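Local coordinates for ATP synthase subunit s, mitochondrial (Bos taurus, PDB 3E4G), which regulates the mitochondrial membrane ATP synthase, supporting its proton conduction and blocking a proton leak through an alternative exit pathway, at residues Val127-Ile132 and Leu149-Lys155. The protein carries 1 engineered substitution. Numbering follows the deposited sequence.
Sequences VTDKGI and LPGVKEK
Asp129 OD2 is gripped twice, by Glu154 N at 3.0 Å and by a water at 2.7 Å that also donates to Glu154 O. The Glu154 bond arrives on the syn side, 21° out of the carboxylate plane, whereas the 2.9 Å bond from Lys153 N to Asp129 OD1 uses the syn lone pair and is straighter, 164° at the hydrogen. With CG anti to the carbonyl carbon (chi1 -53°), the carboxylate is directed at the loop and receives two successive backbone N-H groups. Replacing Asp129 with an alanine would probably leave both amides without these acceptors and the 153-154 backbone less firmly held to the start of helix 129-134. Residues 127-132 lie in the fourth leucine-rich repeat, and the loop leading from its strand 143-147 to helix 155-165 packs against that helix start. Thr128, the N-cap, accepts from Lys130 N through OG1 (3.1 Å), which is also hydrogen-bonded to Asp100. On the apolar side, Ile132 CG1 meets Val152 CG2 at 3.9 Å, the side chains crossing nearly at right angles, while Ile132 CD1 touches Leu149 CD1; Ile158 touches Ile132 and Val152. A second water bridges Gly151 N and Val127 O, an oxygen Gly151 CA approaches at 3.4 Å.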
loop_
_atom_site.group_PDB
_atom_site.type_symbol
_atom_site.label_atom_id
_atom_site.label_comp_id
_atom_site.label_asym_id
_atom_site.label_seq_id
_atom_site.Cartn_x
_atom_site.Cartn_y
_atom_site.Cartn_z
ATOM N N VAL A 127 8.959 4.222 -9.435
ATOM C CA VAL A 127 8.199 3.092 -9.961
ATOM C C VAL A 127 8.357 3.006 -11.460
ATOM O O VAL A 127 8.285 3.982 -12.188
ATOM C CB VAL A 127 6.695 3.286 -9.562
ATOM C CG1 VAL A 127 5.822 2.277 -10.299
ATOM C CG2 VAL A 127 6.561 3.193 -8.043
ATOM N N THR A 128 8.561 1.775 -11.927
ATOM C CA THR A 128 8.671 1.546 -13.373
ATOM C C THR A 128 7.614 0.587 -13.825
ATOM O O THR A 128 6.799 0.020 -13.066
ATOM C CB THR A 128 10.104 0.999 -13.760
ATOM O OG1 THR A 128 10.122 -0.448 -13.569
ATOM C CG2 THR A 128 11.209 1.688 -13.041
ATOM N N ASP A 129 7.659 0.301 -15.143
ATOM C CA ASP A 129 6.754 -0.655 -15.732
ATOM C C ASP A 129 6.773 -1.979 -14.983
ATOM O O ASP A 129 5.732 -2.660 -14.886
ATOM C CB ASP A 129 7.112 -0.889 -17.204
ATOM C CG ASP A 129 7.208 0.449 -18.017
ATOM O OD1 ASP A 129 8.221 1.176 -17.812
ATOM O OD2 ASP A 129 6.228 0.769 -18.713
ATOM N N LYS A 130 7.923 -2.420 -14.512
ATOM C CA LYS A 130 8.018 -3.715 -13.803
ATOM C C LYS A 130 7.172 -3.769 -12.552
ATOM O O LYS A 130 6.496 -4.765 -12.256
ATOM C CB LYS A 130 9.483 -3.999 -13.428
ATOM C CG LYS A 130 9.810 -5.281 -12.832
ATOM C CD LYS A 130 11.334 -5.489 -12.728
ATOM C CE LYS A 130 11.829 -4.753 -11.608
ATOM N NZ LYS A 130 12.119 -5.557 -10.438
ATOM N N GLY A 131 7.207 -2.711 -11.755
ATOM C CA GLY A 131 6.415 -2.689 -10.550
ATOM C C GLY A 131 4.919 -2.674 -10.844
ATOM O O GLY A 131 4.128 -3.292 -10.145
ATOM N N ILE A 132 4.553 -1.920 -11.872
ATOM C CA ILE A 132 3.122 -1.870 -12.246
ATOM C C ILE A 132 2.647 -3.219 -12.686
ATOM O O ILE A 132 1.553 -3.678 -12.315
ATOM C CB ILE A 132 2.888 -0.766 -13.317
ATOM C CG1 ILE A 132 3.263 0.640 -12.808
ATOM C CG2 ILE A 132 1.432 -0.829 -13.829
ATOM C CD1 ILE A 132 2.622 1.026 -11.514
ATOM N N LEU A 149 4.273 9.089 -13.064
ATOM C CA LEU A 149 5.256 8.000 -12.811
ATOM C C LEU A 149 6.221 8.069 -13.939
ATOM O O LEU A 149 6.094 7.345 -14.927
ATOM C CB LEU A 149 4.589 6.620 -12.721
ATOM C CG LEU A 149 3.467 6.525 -11.674
ATOM C CD1 LEU A 149 2.903 5.103 -11.652
ATOM C CD2 LEU A 149 3.921 6.982 -10.292
ATOM N N PRO A 150 7.268 8.948 -13.848
ATOM C CA PRO A 150 8.139 9.120 -14.998
ATOM C C PRO A 150 8.865 7.884 -15.380
ATOM O O PRO A 150 9.311 7.777 -16.533
ATOM C CB PRO A 150 9.082 10.227 -14.492
ATOM C CG PRO A 150 9.075 10.156 -13.022
ATOM C CD PRO A 150 7.609 9.830 -12.722
ATOM N N GLY A 151 9.061 6.926 -14.470
ATOM C CA GLY A 151 9.725 5.666 -14.714
ATOM C C GLY A 151 8.904 4.693 -15.467
ATOM O O GLY A 151 9.401 3.620 -15.855
ATOM N N VAL A 152 7.591 4.938 -15.691
ATOM C CA VAL A 152 6.758 4.058 -16.428
ATOM C C VAL A 152 6.814 4.549 -17.888
ATOM O O VAL A 152 6.230 5.571 -18.277
ATOM C CB VAL A 152 5.303 4.060 -15.915
ATOM C CG1 VAL A 152 4.390 3.240 -16.884
ATOM C CG2 VAL A 152 5.305 3.449 -14.504
ATOM N N LYS A 153 7.626 3.856 -18.683
ATOM C CA LYS A 153 7.997 4.335 -20.036
ATOM C C LYS A 153 7.168 3.786 -21.141
ATOM O O LYS A 153 7.243 4.271 -22.265
ATOM C CB LYS A 153 9.456 4.029 -20.301
ATOM C CG LYS A 153 10.426 4.588 -19.390
ATOM C CD LYS A 153 10.420 6.159 -19.263
ATOM C CE LYS A 153 11.654 6.582 -18.458
ATOM N NZ LYS A 153 11.645 8.090 -18.174
ATOM N N GLU A 154 6.389 2.756 -20.891
ATOM C CA GLU A 154 5.673 2.062 -21.961
ATOM C C GLU A 154 4.191 1.925 -21.599
ATOM O O GLU A 154 3.662 0.816 -21.465
ATOM C CB GLU A 154 6.319 0.721 -22.197
ATOM C CG GLU A 154 7.780 0.807 -22.628
ATOM C CD GLU A 154 7.949 1.377 -24.015
ATOM O OE1 GLU A 154 6.933 1.382 -24.798
ATOM O OE2 GLU A 154 9.121 1.824 -24.315
ATOM N N LYS A 155 3.511 3.020 -21.413
ATOM C CA LYS A 155 2.108 2.973 -20.905
ATOM C C LYS A 155 1.163 2.157 -21.817
ATOM O O LYS A 155 0.217 1.538 -21.347
ATOM C CB LYS A 155 1.512 4.377 -20.626
ATOM C CG LYS A 155 1.456 5.269 -21.867
ATOM C CD LYS A 155 1.056 6.658 -21.497
ATOM C CE LYS A 155 1.132 7.608 -22.743
ATOM N NZ LYS A 155 0.587 9.013 -22.481
HETATM O O HOH W 1 7.961 6.654 -11.873
HETATM O O HOH W 2 4.961 -1.343 -19.828
#